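Local coordinates for protein alkylhalidase CmlS (PDB 3I3L) that acts as a flavin-dependent halogenase in chloramphenicol biosynthesis, carrying its FAD through a covalent bond to the protein, at residues V295-Y300 and A317-P322; P322-G327 and E368-F373; R204-W209 and L250-S255. All coordinates share one frame; numbering follows the deposited sequence.

Contact 1 of 3, residues V295-Y300 and A317-P322; sequences VQDWSY and ACFTDP. With FAD (flavin-adenine dinucleotide), chain B.
Phe319 and Asp297 meet beside the isoalloxazine of FAD, where the loop after strand 310-312 of the FAD-binding domain runs past strand 287-302. A single antiparallel bridge joins the two, with Tyr300 and Phe319 as a hydrogen-bonded pair. Phe319 N donates to Tyr300 O at 3.0 Å, nearly straight, whereas the return bond from Tyr300 N to Phe319 O is weak at 3.5 Å.

The tight side runs from the flavin to the Tyr300 ring. Phe319 holds CG anti to its own N (chi1 -176°), which sends the ring out from the loop to the strand. Its CZ comes within 3.4 Å of Asp297 CG, with the ring and carboxylate planes turned 42° apart, and its CD2 lies equally near Trp298 O. The same ring has FAD C9 at its edge, 3.8 Å from CZ, so one phenyl group fills the angle between strand and cofactor. Behind it, Phe319 CB sits over the face of the Tyr300 ring in a CH-pi contact, displaced toward the CE2 and CZ rim. Tyr300 OH is hydrogen-bonded to Asp315 O and Ser186 OG, which fixes the far end of this ring. Further along the loop, Pro322 CB packs on FAD C5X at 3.7 Å.

The solvent side is looser. Trp298 turns away from the loop, and its NE1 donates to Gln296 OE1, 3.0 Å away, on the exposed flank of the strand; both side chains also touch Arg254. Back on the tight side, the carboxylate of Asp297 reaches the cofactor and is its covalent attachment site: OD1 is bonded to FAD C8M at 1.5 Å.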
loop_
_atom_site.group_PDB
_atom_site.type_symbol
_atom_site.label_atom_id
_atom_site.label_comp_id
_atom_site.label_asym_id
_atom_site.label_seq_id
_atom_site.Cartn_x
_atom_site.Cartn_y
_atom_site.Cartn_z
ATOM N N VAL A 295 19.787 6.575 -3.370
ATOM C CA VAL A 295 18.986 6.376 -4.546
ATOM C C VAL A 295 17.918 7.427 -4.673
ATOM O O VAL A 295 17.413 7.894 -3.666
ATOM C CB VAL A 295 18.348 4.965 -4.532
ATOM C CG1 VAL A 295 17.195 4.914 -3.554
ATOM C CG2 VAL A 295 17.879 4.610 -5.941
ATOM N N GLN A 296 17.571 7.794 -5.913
ATOM C CA GLN A 296 16.367 8.568 -6.196
ATOM C C GLN A 296 15.112 7.695 -6.115
ATOM O O GLN A 296 14.964 6.751 -6.879
ATOM C CB GLN A 296 16.380 9.231 -7.611
ATOM C CG GLN A 296 17.590 10.225 -7.951
ATOM C CD GLN A 296 17.678 11.456 -7.066
ATOM O OE1 GLN A 296 16.671 11.973 -6.531
ATOM N NE2 GLN A 296 18.894 11.934 -6.887
ATOM N N ASP A 297 14.185 8.048 -5.214
ATOM C CA ASP A 297 12.943 7.300 -5.065
ATOM C C ASP A 297 11.797 8.260 -5.260
ATOM O O ASP A 297 11.114 8.593 -4.344
ATOM C CB ASP A 297 12.865 6.667 -3.661
ATOM C CG ASP A 297 13.366 5.235 -3.647
ATOM O OD1 ASP A 297 13.436 4.647 -2.563
ATOM O OD2 ASP A 297 13.733 4.697 -4.729
ATOM N N TRP A 298 11.608 8.756 -6.461
ATOM C CA TRP A 298 10.418 9.615 -6.734
ATOM C C TRP A 298 9.161 8.822 -6.882
ATOM O O TRP A 298 9.181 7.766 -7.492
ATOM C CB TRP A 298 10.629 10.350 -8.041
ATOM C CG TRP A 298 11.900 11.150 -8.076
ATOM C CD1 TRP A 298 12.868 11.207 -7.124
ATOM C CD2 TRP A 298 12.307 12.015 -9.124
ATOM N NE1 TRP A 298 13.849 12.044 -7.530
ATOM C CE2 TRP A 298 13.522 12.560 -8.757
ATOM C CE3 TRP A 298 11.717 12.402 -10.342
ATOM C CZ2 TRP A 298 14.218 13.460 -9.563
ATOM C CZ3 TRP A 298 12.378 13.284 -11.143
ATOM C CH2 TRP A 298 13.641 13.807 -10.761
ATOM N N SER A 299 8.046 9.365 -6.395
ATOM C CA SER A 299 6.742 8.856 -6.701
ATOM C C SER A 299 6.417 9.023 -8.194
ATOM O O SER A 299 6.859 9.975 -8.785
ATOM C CB SER A 299 5.719 9.611 -5.890
ATOM O OG SER A 299 5.852 9.370 -4.489
ATOM N N TYR A 300 5.672 8.089 -8.782
ATOM C CA TYR A 300 5.130 8.160 -10.152
ATOM C C TYR A 300 4.064 7.072 -10.283
ATOM O O TYR A 300 4.122 6.044 -9.578
ATOM C CB TYR A 300 6.227 7.835 -11.182
ATOM C CG TYR A 300 6.966 6.513 -10.942
ATOM C CD1 TYR A 300 6.393 5.281 -11.312
ATOM C CD2 TYR A 300 8.214 6.489 -10.296
ATOM C CE1 TYR A 300 7.078 4.092 -11.140
ATOM C CE2 TYR A 300 8.923 5.287 -10.082
ATOM C CZ TYR A 300 8.334 4.095 -10.500
ATOM O OH TYR A 300 9.004 2.944 -10.248
ATOM N N ALA A 317 5.012 -0.616 -12.164
ATOM C CA ALA A 317 3.760 0.141 -12.415
ATOM C C ALA A 317 3.792 1.513 -11.743
ATOM O O ALA A 317 3.601 2.535 -12.389
ATOM C CB ALA A 317 2.524 -0.656 -11.888
ATOM N N CYS A 318 4.010 1.537 -10.426
ATOM C CA CYS A 318 3.979 2.784 -9.714
ATOM C C CYS A 318 4.795 2.663 -8.486
ATOM O O CYS A 318 5.066 1.549 -8.070
ATOM C CB CYS A 318 2.529 3.218 -9.401
ATOM S SG CYS A 318 1.649 2.127 -8.241
ATOM N N PHE A 319 5.209 3.810 -7.916
ATOM C CA PHE A 319 6.076 3.868 -6.723
ATOM C C PHE A 319 5.490 4.885 -5.730
ATOM O O PHE A 319 5.070 6.012 -6.093
ATOM C CB PHE A 319 7.505 4.298 -7.072
ATOM C CG PHE A 319 8.438 4.275 -5.890
ATOM C CD1 PHE A 319 9.107 3.116 -5.571
ATOM C CD2 PHE A 319 8.585 5.393 -5.061
ATOM C CE1 PHE A 319 9.914 3.034 -4.447
ATOM C CE2 PHE A 319 9.415 5.356 -3.949
ATOM C CZ PHE A 319 10.102 4.177 -3.638
ATOM N N THR A 320 5.392 4.461 -4.481
ATOM C CA THR A 320 4.728 5.227 -3.454
ATOM C C THR A 320 5.820 5.578 -2.468
ATOM O O THR A 320 6.656 4.729 -2.161
ATOM C CB THR A 320 3.621 4.347 -2.712
ATOM O OG1 THR A 320 4.178 3.032 -2.431
ATOM C CG2 THR A 320 2.392 4.155 -3.552
ATOM N N ASP A 321 5.832 6.841 -2.021
ATOM C CA ASP A 321 6.663 7.321 -0.904
ATOM C C ASP A 321 6.580 6.331 0.230
ATOM O O ASP A 321 5.485 6.024 0.717
ATOM C CB ASP A 321 6.060 8.659 -0.429
ATOM C CG ASP A 321 6.860 9.298 0.695
ATOM O OD1 ASP A 321 7.264 8.571 1.640
ATOM O OD2 ASP A 321 7.081 10.543 0.635
ATOM N N PRO A 322 7.728 5.785 0.631
ATOM C CA PRO A 322 7.811 4.651 1.549
ATOM C C PRO A 322 7.494 4.968 3.033
ATOM O O PRO A 322 7.777 4.135 3.916
ATOM C CB PRO A 322 9.283 4.218 1.424
ATOM C CG PRO A 322 10.017 5.551 1.081
ATOM C CD PRO A 322 9.042 6.153 0.072
HETATM P PA FAD B . 12.123 -4.941 -7.013
HETATM O O1A FAD B . 12.998 -3.805 -7.492
HETATM O O2A FAD B . 12.214 -5.287 -5.568
HETATM O O5B FAD B . 12.477 -6.257 -7.912
HETATM C C5B FAD B . 12.621 -6.148 -9.314
HETATM C C4B FAD B . 13.648 -7.164 -9.864
HETATM O O4B FAD B . 13.645 -7.045 -11.306
HETATM C C3B FAD B . 15.060 -6.883 -9.409
HETATM O O3B FAD B . 15.557 -7.984 -8.711
HETATM C C2B FAD B . 15.856 -6.664 -10.704
HETATM O O2B FAD B . 17.073 -7.340 -10.670
HETATM C C1B FAD B . 14.955 -7.241 -11.784
HETATM N N9A FAD B . 15.028 -6.661 -13.112
HETATM C C8A FAD B . 15.035 -5.339 -13.443
HETATM N N7A FAD B . 15.074 -5.229 -14.789
HETATM C C5A FAD B . 15.179 -6.466 -15.328
HETATM C C6A FAD B . 15.269 -6.906 -16.636
HETATM N N6A FAD B . 15.263 -6.054 -17.644
HETATM N N1A FAD B . 15.308 -8.257 -16.856
HETATM C C2A FAD B . 15.301 -9.161 -15.823
HETATM N N3A FAD B . 15.199 -8.710 -14.543
HETATM C C4A FAD B . 15.136 -7.383 -14.293
HETATM N N1 FAD B . 8.867 -1.136 0.687
HETATM C C2 FAD B . 8.320 -1.723 1.815
HETATM O O2 FAD B . 7.413 -2.529 1.652
HETATM N N3 FAD B . 8.757 -1.399 3.072
HETATM C C4 FAD B . 9.758 -0.481 3.249
HETATM O O4 FAD B . 10.160 -0.217 4.427
HETATM C C4X FAD B . 10.295 0.143 2.120
HETATM N N5 FAD B . 11.308 1.051 2.260
HETATM C C5X FAD B . 11.902 1.580 1.136
HETATM C C6 FAD B . 12.933 2.521 1.268
HETATM C C7 FAD B . 13.467 3.105 0.144
HETATM C C7M FAD B . 14.591 4.107 0.251
HETATM C C8 FAD B . 13.002 2.698 -1.102
HETATM C C8M FAD B . 13.616 3.222 -2.339
HETATM C C9 FAD B . 11.946 1.794 -1.251
HETATM C C9A FAD B . 11.414 1.240 -0.097
HETATM N N10 FAD B . 10.426 0.311 -0.258
HETATM C C10 FAD B . 9.831 -0.202 0.832
HETATM C "C1'" FAD B . 9.908 0.134 -1.644
HETATM C "C2'" FAD B . 10.020 -1.315 -2.057
HETATM O "O2'" FAD B . 11.304 -1.725 -1.811
HETATM C "C3'" FAD B . 9.615 -1.617 -3.475
HETATM O "O3'" FAD B . 8.268 -1.242 -3.665
HETATM C "C4'" FAD B . 9.726 -3.151 -3.768
HETATM O "O4'" FAD B . 11.059 -3.583 -3.779
HETATM C "C5'" FAD B . 9.158 -3.448 -5.149
HETATM O "O5'" FAD B . 9.180 -4.823 -5.401
HETATM P P FAD B . 9.261 -5.234 -6.924
HETATM O O1P FAD B . 8.261 -4.422 -7.717
HETATM O O2P FAD B . 9.225 -6.754 -7.042
HETATM O O3P FAD B . 10.654 -4.619 -7.471
#

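Contact 2 of 3, residues P322-G327 and E368-F373; sequences PLFSQG and EQYHQF. With FAD (flavin-adenine dinucleotide), chain B.
Tyr370 meets Phe324 rim to rim, the two rings nearly perpendicular at 86° and their centroids 5.9 Å apart. A chi1 of 178° swings the Tyr370 ring away from its own backbone nitrogen and out into the loop, where its OH accepts a hydrogen bond from Phe324 N at 3.1 Å. The same hydroxyl is also bonded to Asp321 O, so one buried oxygen ties together two backbone groups of the loop. Phe373, one helical turn further on, turns its ring edge to the face of Phe324 in an offset edge-to-face pair with planes 64° apart. The three rings make an aromatic cluster. Gln326 approaches Tyr370 obliquely, CG lying 3.4 Å from CE1, while its side-chain amide is parallel to the tyrosine ring.

The loop turns its other side to the cofactor: Ser325 OG makes a weak hydrogen bond of 3.4 Å to FAD O4, and Gly327 CA approaches FAD O3' at 3.3 Å. The aromatic contact thus backs a flavin-binding loop. Gly327 starts helix 327-347; helix 352-382, which supplies Tyr370 and Phe373, also adds Leu374 and Phe377, with Phe96 of strand 89-97 and Phe582 packed against Phe324.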
loop_
_atom_site.group_PDB
_atom_site.type_symbol
_atom_site.label_atom_id
_atom_site.label_comp_id
_atom_site.label_asym_id
_atom_site.label_seq_id
_atom_site.Cartn_x
_atom_site.Cartn_y
_atom_site.Cartn_z
ATOM N N PRO A 322 7.728 5.785 0.631
ATOM C CA PRO A 322 7.811 4.651 1.549
ATOM C C PRO A 322 7.494 4.968 3.033
ATOM O O PRO A 322 7.777 4.135 3.916
ATOM C CB PRO A 322 9.283 4.218 1.424
ATOM C CG PRO A 322 10.017 5.551 1.081
ATOM C CD PRO A 322 9.042 6.153 0.072
ATOM N N LEU A 323 6.950 6.141 3.313
ATOM C CA LEU A 323 6.603 6.539 4.675
ATOM C C LEU A 323 5.777 5.487 5.414
ATOM O O LEU A 323 6.039 5.203 6.566
ATOM C CB LEU A 323 5.803 7.833 4.645
ATOM C CG LEU A 323 5.394 8.460 5.962
ATOM C CD1 LEU A 323 6.632 8.704 6.897
ATOM C CD2 LEU A 323 4.615 9.747 5.710
ATOM N N PHE A 324 4.777 4.938 4.734
ATOM C CA PHE A 324 3.941 3.866 5.296
ATOM C C PHE A 324 4.314 2.465 4.827
ATOM O O PHE A 324 3.540 1.547 4.949
ATOM C CB PHE A 324 2.462 4.171 5.068
ATOM C CG PHE A 324 2.034 5.492 5.708
ATOM C CD1 PHE A 324 1.867 5.593 7.089
ATOM C CD2 PHE A 324 1.861 6.635 4.929
ATOM C CE1 PHE A 324 1.487 6.823 7.714
ATOM C CE2 PHE A 324 1.465 7.850 5.511
ATOM C CZ PHE A 324 1.309 7.955 6.910
ATOM N N SER A 325 5.517 2.289 4.307
ATOM C CA SER A 325 6.006 0.926 3.996
ATOM C C SER A 325 5.024 0.096 3.156
ATOM O O SER A 325 4.758 -1.043 3.477
ATOM C CB SER A 325 6.273 0.182 5.340
ATOM O OG SER A 325 7.354 0.778 6.052
ATOM N N GLN A 326 4.447 0.688 2.118
ATOM C CA GLN A 326 3.459 0.069 1.304
ATOM C C GLN A 326 4.050 -0.690 0.091
ATOM O O GLN A 326 3.314 -1.331 -0.693
ATOM C CB GLN A 326 2.501 1.137 0.759
ATOM C CG GLN A 326 1.749 1.917 1.836
ATOM C CD GLN A 326 0.397 1.289 2.208
ATOM O OE1 GLN A 326 0.222 0.820 3.344
ATOM N NE2 GLN A 326 -0.553 1.288 1.267
ATOM N N GLY A 327 5.344 -0.543 -0.129
ATOM C CA GLY A 327 5.892 -0.880 -1.463
ATOM C C GLY A 327 5.767 -2.387 -1.760
ATOM O O GLY A 327 5.288 -2.747 -2.807
ATOM N N GLU A 368 -3.660 6.619 -5.966
ATOM C CA GLU A 368 -4.174 7.945 -5.789
ATOM C C GLU A 368 -4.609 8.208 -4.341
ATOM O O GLU A 368 -4.485 9.321 -3.831
ATOM C CB GLU A 368 -5.309 8.222 -6.792
ATOM C CG GLU A 368 -4.753 8.776 -8.145
ATOM C CD GLU A 368 -5.831 8.910 -9.251
ATOM O OE1 GLU A 368 -7.036 8.948 -8.923
ATOM O OE2 GLU A 368 -5.466 8.986 -10.452
ATOM N N GLN A 369 -5.078 7.197 -3.651
ATOM C CA GLN A 369 -5.593 7.457 -2.351
ATOM C C GLN A 369 -4.464 7.350 -1.283
ATOM O O GLN A 369 -4.528 7.976 -0.220
ATOM C CB GLN A 369 -6.745 6.510 -2.073
ATOM C CG GLN A 369 -6.421 5.416 -1.104
ATOM C CD GLN A 369 -7.647 4.570 -0.819
ATOM O OE1 GLN A 369 -8.620 4.582 -1.610
ATOM N NE2 GLN A 369 -7.629 3.847 0.321
ATOM N N TYR A 370 -3.433 6.565 -1.554
ATOM C CA TYR A 370 -2.283 6.621 -0.723
ATOM C C TYR A 370 -1.647 8.038 -0.837
ATOM O O TYR A 370 -1.141 8.596 0.166
ATOM C CB TYR A 370 -1.254 5.569 -1.132
ATOM C CG TYR A 370 -0.045 5.654 -0.307
ATOM C CD1 TYR A 370 -0.055 5.166 1.025
ATOM C CD2 TYR A 370 1.134 6.268 -0.788
ATOM C CE1 TYR A 370 1.081 5.286 1.841
ATOM C CE2 TYR A 370 2.293 6.398 0.032
ATOM C CZ TYR A 370 2.258 5.897 1.338
ATOM O OH TYR A 370 3.390 5.947 2.168
ATOM N N HIS A 371 -1.678 8.590 -2.046
ATOM C CA HIS A 371 -1.074 9.909 -2.346
ATOM C C HIS A 371 -1.840 11.005 -1.610
ATOM O O HIS A 371 -1.228 11.844 -1.001
ATOM C CB HIS A 371 -1.178 10.115 -3.864
ATOM C CG HIS A 371 -0.508 11.344 -4.405
ATOM N ND1 HIS A 371 -1.047 12.615 -4.292
ATOM C CD2 HIS A 371 0.610 11.482 -5.159
ATOM C CE1 HIS A 371 -0.270 13.485 -4.919
ATOM N NE2 HIS A 371 0.742 12.823 -5.458
ATOM N N GLN A 372 -3.167 11.016 -1.716
ATOM C CA GLN A 372 -4.025 11.990 -1.012
ATOM C C GLN A 372 -3.792 11.958 0.496
ATOM O O GLN A 372 -3.778 12.973 1.171
ATOM C CB GLN A 372 -5.515 11.705 -1.286
ATOM C CG GLN A 372 -6.338 11.484 0.045
ATOM C CD GLN A 372 -7.546 10.455 -0.047
ATOM O OE1 GLN A 372 -7.512 9.377 0.584
ATOM N NE2 GLN A 372 -8.580 10.795 -0.831
ATOM N N PHE A 373 -3.588 10.773 1.014
ATOM C CA PHE A 373 -3.443 10.553 2.419
ATOM C C PHE A 373 -2.116 11.105 2.851
ATOM O O PHE A 373 -2.022 11.878 3.805
ATOM C CB PHE A 373 -3.479 9.060 2.620
ATOM C CG PHE A 373 -3.474 8.616 4.033
ATOM C CD1 PHE A 373 -2.315 8.147 4.599
ATOM C CD2 PHE A 373 -4.677 8.578 4.777
ATOM C CE1 PHE A 373 -2.333 7.685 5.958
ATOM C CE2 PHE A 373 -4.718 8.098 6.089
ATOM C CZ PHE A 373 -3.561 7.662 6.692
HETATM P PA FAD B . 12.123 -4.941 -7.013
HETATM O O1A FAD B . 12.998 -3.805 -7.492
HETATM O O2A FAD B . 12.214 -5.287 -5.568
HETATM O O5B FAD B . 12.477 -6.257 -7.912
HETATM C C5B FAD B . 12.621 -6.148 -9.314
HETATM C C4B FAD B . 13.648 -7.164 -9.864
HETATM O O4B FAD B . 13.645 -7.045 -11.306
HETATM C C3B FAD B . 15.060 -6.883 -9.409
HETATM O O3B FAD B . 15.557 -7.984 -8.711
HETATM C C2B FAD B . 15.856 -6.664 -10.704
HETATM O O2B FAD B . 17.073 -7.340 -10.670
HETATM C C1B FAD B . 14.955 -7.241 -11.784
HETATM N N9A FAD B . 15.028 -6.661 -13.112
HETATM C C8A FAD B . 15.035 -5.339 -13.443
HETATM N N7A FAD B . 15.074 -5.229 -14.789
HETATM C C5A FAD B . 15.179 -6.466 -15.328
HETATM C C6A FAD B . 15.269 -6.906 -16.636
HETATM N N6A FAD B . 15.263 -6.054 -17.644
HETATM N N1A FAD B . 15.308 -8.257 -16.856
HETATM C C2A FAD B . 15.301 -9.161 -15.823
HETATM N N3A FAD B . 15.199 -8.710 -14.543
HETATM C C4A FAD B . 15.136 -7.383 -14.293
HETATM N N1 FAD B . 8.867 -1.136 0.687
HETATM C C2 FAD B . 8.320 -1.723 1.815
HETATM O O2 FAD B . 7.413 -2.529 1.652
HETATM N N3 FAD B . 8.757 -1.399 3.072
HETATM C C4 FAD B . 9.758 -0.481 3.249
HETATM O O4 FAD B . 10.160 -0.217 4.427
HETATM C C4X FAD B . 10.295 0.143 2.120
HETATM N N5 FAD B . 11.308 1.051 2.260
HETATM C C5X FAD B . 11.902 1.580 1.136
HETATM C C6 FAD B . 12.933 2.521 1.268
HETATM C C7 FAD B . 13.467 3.105 0.144
HETATM C C7M FAD B . 14.591 4.107 0.251
HETATM C C8 FAD B . 13.002 2.698 -1.102
HETATM C C8M FAD B . 13.616 3.222 -2.339
HETATM C C9 FAD B . 11.946 1.794 -1.251
HETATM C C9A FAD B . 11.414 1.240 -0.097
HETATM N N10 FAD B . 10.426 0.311 -0.258
HETATM C C10 FAD B . 9.831 -0.202 0.832
HETATM C "C1'" FAD B . 9.908 0.134 -1.644
HETATM C "C2'" FAD B . 10.020 -1.315 -2.057
HETATM O "O2'" FAD B . 11.304 -1.725 -1.811
HETATM C "C3'" FAD B . 9.615 -1.617 -3.475
HETATM O "O3'" FAD B . 8.268 -1.242 -3.665
HETATM C "C4'" FAD B . 9.726 -3.151 -3.768
HETATM O "O4'" FAD B . 11.059 -3.583 -3.779
HETATM C "C5'" FAD B . 9.158 -3.448 -5.149
HETATM O "O5'" FAD B . 9.180 -4.823 -5.401
HETATM P P FAD B . 9.261 -5.234 -6.924
HETATM O O1P FAD B . 8.261 -4.422 -7.717
HETATM O O2P FAD B . 9.225 -6.754 -7.042
HETATM O O3P FAD B . 10.654 -4.619 -7.471
#

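Contact 3 of 3, residues R204-W209 and L250-S255; sequences RNFAVW and LVVDRS
Neighbouring antiparallel strands of the large mixed sheet in the FAD-binding domain pair Phe206 with Val252 and Val208 with Leu250, both as hydrogen-bonded pairs. Four backbone bonds join them, the shortest from Leu250 N to Val208 O at 2.7 Å. Where strand 245-253 gives way to a loop, the bond from Arg254 N to Arg204 O is weak.

Phe206, Val208, Leu250 and Val252 share one face, which helix 265-273 covers at Val208 and Leu250. Phe206 (chi1 166°) extends its ring alongside Val252, bringing CD2 to 3.7 Å from Val252 CG2. Ala207 and Val251 occupy the other face, where Ala207 touches FAD. Asn205 leans on Val251 there, its CG 3.8 Å from CG1, while its amide is bonded to Arg394 and Asp321.

At the strand end, Arg254 lies beside Arg204 of the neighbouring strand, both pointing the same way, Arg204 CB 3.9 Å from Arg254 CD. Arg204 NE is bonded to Asp200 O. Asp253 forms an Asx turn, Ser255 N donating to OD2 at 3.0 Å from above the carboxylate plane. OD2 also receives Ser255 OG on its anti lone pair and Arg254 NH1, in a salt bridge of 3.2 Å, on its syn one. Arg394, paired with OD1, and Arg254 would favour ionised Asp253, while Asp253 and Glu389, both paired with Arg254, probably offset the closeness of the two arginines.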
loop_
_atom_site.group_PDB
_atom_site.type_symbol
_atom_site.label_atom_id
_atom_site.label_comp_id
_atom_site.label_asym_id
_atom_site.label_seq_id
_atom_site.Cartn_x
_atom_site.Cartn_y
_atom_site.Cartn_z
ATOM N N ARG A 204 9.466 14.121 -4.988
ATOM C CA ARG A 204 10.704 13.629 -5.598
ATOM C C ARG A 204 11.707 13.438 -4.515
ATOM O O ARG A 204 12.565 14.267 -4.332
ATOM C CB ARG A 204 11.228 14.567 -6.671
ATOM C CG ARG A 204 10.184 14.680 -7.847
ATOM C CD ARG A 204 10.570 15.634 -8.913
ATOM N NE ARG A 204 9.530 15.670 -9.953
ATOM C CZ ARG A 204 9.651 16.326 -11.096
ATOM N NH1 ARG A 204 10.790 16.997 -11.344
ATOM N NH2 ARG A 204 8.655 16.313 -11.985
ATOM N N ASN A 205 11.560 12.311 -3.820
ATOM C CA ASN A 205 12.308 11.929 -2.679
ATOM C C ASN A 205 13.603 11.276 -3.100
ATOM O O ASN A 205 13.680 10.521 -4.105
ATOM C CB ASN A 205 11.470 10.926 -1.877
ATOM C CG ASN A 205 10.298 11.568 -1.215
ATOM O OD1 ASN A 205 10.366 12.713 -0.804
ATOM N ND2 ASN A 205 9.195 10.848 -1.122
ATOM N N PHE A 206 14.620 11.467 -2.267
ATOM C CA PHE A 206 15.984 11.014 -2.563
ATOM C C PHE A 206 16.429 10.427 -1.218
ATOM O O PHE A 206 16.247 11.062 -0.197
ATOM C CB PHE A 206 16.753 12.274 -3.018
ATOM C CG PHE A 206 18.228 12.136 -3.054
ATOM C CD1 PHE A 206 18.811 11.095 -3.723
ATOM C CD2 PHE A 206 19.047 13.093 -2.430
ATOM C CE1 PHE A 206 20.228 10.964 -3.769
ATOM C CE2 PHE A 206 20.413 12.966 -2.413
ATOM C CZ PHE A 206 21.015 11.912 -3.097
ATOM N N ALA A 207 16.939 9.192 -1.207
ATOM C CA ALA A 207 17.266 8.531 0.056
ATOM C C ALA A 207 18.736 8.180 0.223
ATOM O O ALA A 207 19.414 7.856 -0.761
ATOM C CB ALA A 207 16.415 7.214 0.259
ATOM N N VAL A 208 19.174 8.203 1.491
ATOM C CA VAL A 208 20.565 8.018 1.874
ATOM C C VAL A 208 20.577 7.264 3.201
ATOM O O VAL A 208 19.988 7.719 4.181
ATOM C CB VAL A 208 21.255 9.403 2.073
ATOM C CG1 VAL A 208 22.713 9.243 2.420
ATOM C CG2 VAL A 208 21.098 10.260 0.804
ATOM N N TRP A 209 21.172 6.083 3.218
ATOM C CA TRP A 209 20.972 5.180 4.345
ATOM C C TRP A 209 22.134 4.297 4.624
ATOM O O TRP A 209 22.976 4.100 3.756
ATOM C CB TRP A 209 19.732 4.283 4.116
ATOM C CG TRP A 209 19.855 3.217 3.049
ATOM C CD1 TRP A 209 20.155 1.910 3.236
ATOM C CD2 TRP A 209 19.659 3.381 1.641
ATOM N NE1 TRP A 209 20.166 1.235 2.038
ATOM C CE2 TRP A 209 19.827 2.116 1.046
ATOM C CE3 TRP A 209 19.360 4.479 0.825
ATOM C CZ2 TRP A 209 19.723 1.915 -0.340
ATOM C CZ3 TRP A 209 19.240 4.280 -0.559
ATOM C CH2 TRP A 209 19.457 3.020 -1.127
ATOM N N LEU A 250 17.744 8.358 5.585
ATOM C CA LEU A 250 17.242 9.720 5.447
ATOM C C LEU A 250 16.408 9.797 4.177
ATOM O O LEU A 250 16.833 9.360 3.113
ATOM C CB LEU A 250 18.412 10.754 5.318
ATOM C CG LEU A 250 19.548 10.538 6.339
ATOM C CD1 LEU A 250 20.754 11.428 6.007
ATOM C CD2 LEU A 250 19.102 10.821 7.782
ATOM N N VAL A 251 15.249 10.408 4.277
ATOM C CA VAL A 251 14.488 10.749 3.070
ATOM C C VAL A 251 14.447 12.281 2.962
ATOM O O VAL A 251 13.895 12.966 3.828
ATOM C CB VAL A 251 13.059 10.122 3.094
ATOM C CG1 VAL A 251 12.265 10.469 1.824
ATOM C CG2 VAL A 251 13.186 8.570 3.219
ATOM N N VAL A 252 15.052 12.797 1.890
ATOM C CA VAL A 252 15.248 14.232 1.707
ATOM C C VAL A 252 14.783 14.575 0.299
ATOM O O VAL A 252 14.307 13.685 -0.442
ATOM C CB VAL A 252 16.717 14.632 1.901
ATOM C CG1 VAL A 252 17.171 14.336 3.330
ATOM C CG2 VAL A 252 17.670 13.881 0.907
ATOM N N ASP A 253 14.855 15.852 -0.072
ATOM C CA ASP A 253 14.307 16.286 -1.367
ATOM C C ASP A 253 15.371 16.063 -2.426
ATOM O O ASP A 253 16.550 16.010 -2.105
ATOM C CB ASP A 253 13.874 17.740 -1.313
ATOM C CG ASP A 253 13.207 18.202 -2.597
ATOM O OD1 ASP A 253 12.064 17.786 -2.869
ATOM O OD2 ASP A 253 13.864 18.955 -3.362
ATOM N N ARG A 254 14.980 15.937 -3.687
ATOM C CA ARG A 254 15.969 15.624 -4.699
ATOM C C ARG A 254 16.936 16.776 -4.879
ATOM O O ARG A 254 18.009 16.587 -5.458
ATOM C CB ARG A 254 15.315 15.245 -6.058
ATOM C CG ARG A 254 15.023 16.373 -7.011
ATOM C CD ARG A 254 13.972 17.321 -6.493
ATOM N NE ARG A 254 13.475 18.188 -7.550
ATOM C CZ ARG A 254 13.464 19.530 -7.470
ATOM N NH1 ARG A 254 13.906 20.160 -6.362
ATOM N NH2 ARG A 254 12.951 20.259 -8.463
ATOM N N SER A 255 16.548 17.975 -4.409
ATOM C CA SER A 255 17.438 19.167 -4.435
ATOM C C SER A 255 18.709 18.981 -3.638
ATOM O O SER A 255 19.637 19.812 -3.761
ATOM C CB SER A 255 16.732 20.440 -3.915
ATOM O OG SER A 255 16.364 20.342 -2.530
#

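All three contacts are buried; contact 2 is nearest the chain's centre (about 6 Å, centre to centre), and contacts 1 and 3 lie about 12 and 20 Å from it, the partly exposed arginines forming the surface edge of contact 3. Chemistry follows place: an aromatic cluster with one tyrosine hydroxyl bonded to the loop backbone in contact 2, cofactor attachment in contact 1, regular strand pairing ending in charged groups in contact 3. Contacts 1 and 2 share Pro322 and touch FAD along one loop; contact 3 reaches it through Ala207. Contacts 1 and 3 use adjacent strands of one sheet, probably hydrogen-bonded from Asp297 N to Asn205 O. Contacts 2 and 3 do not touch.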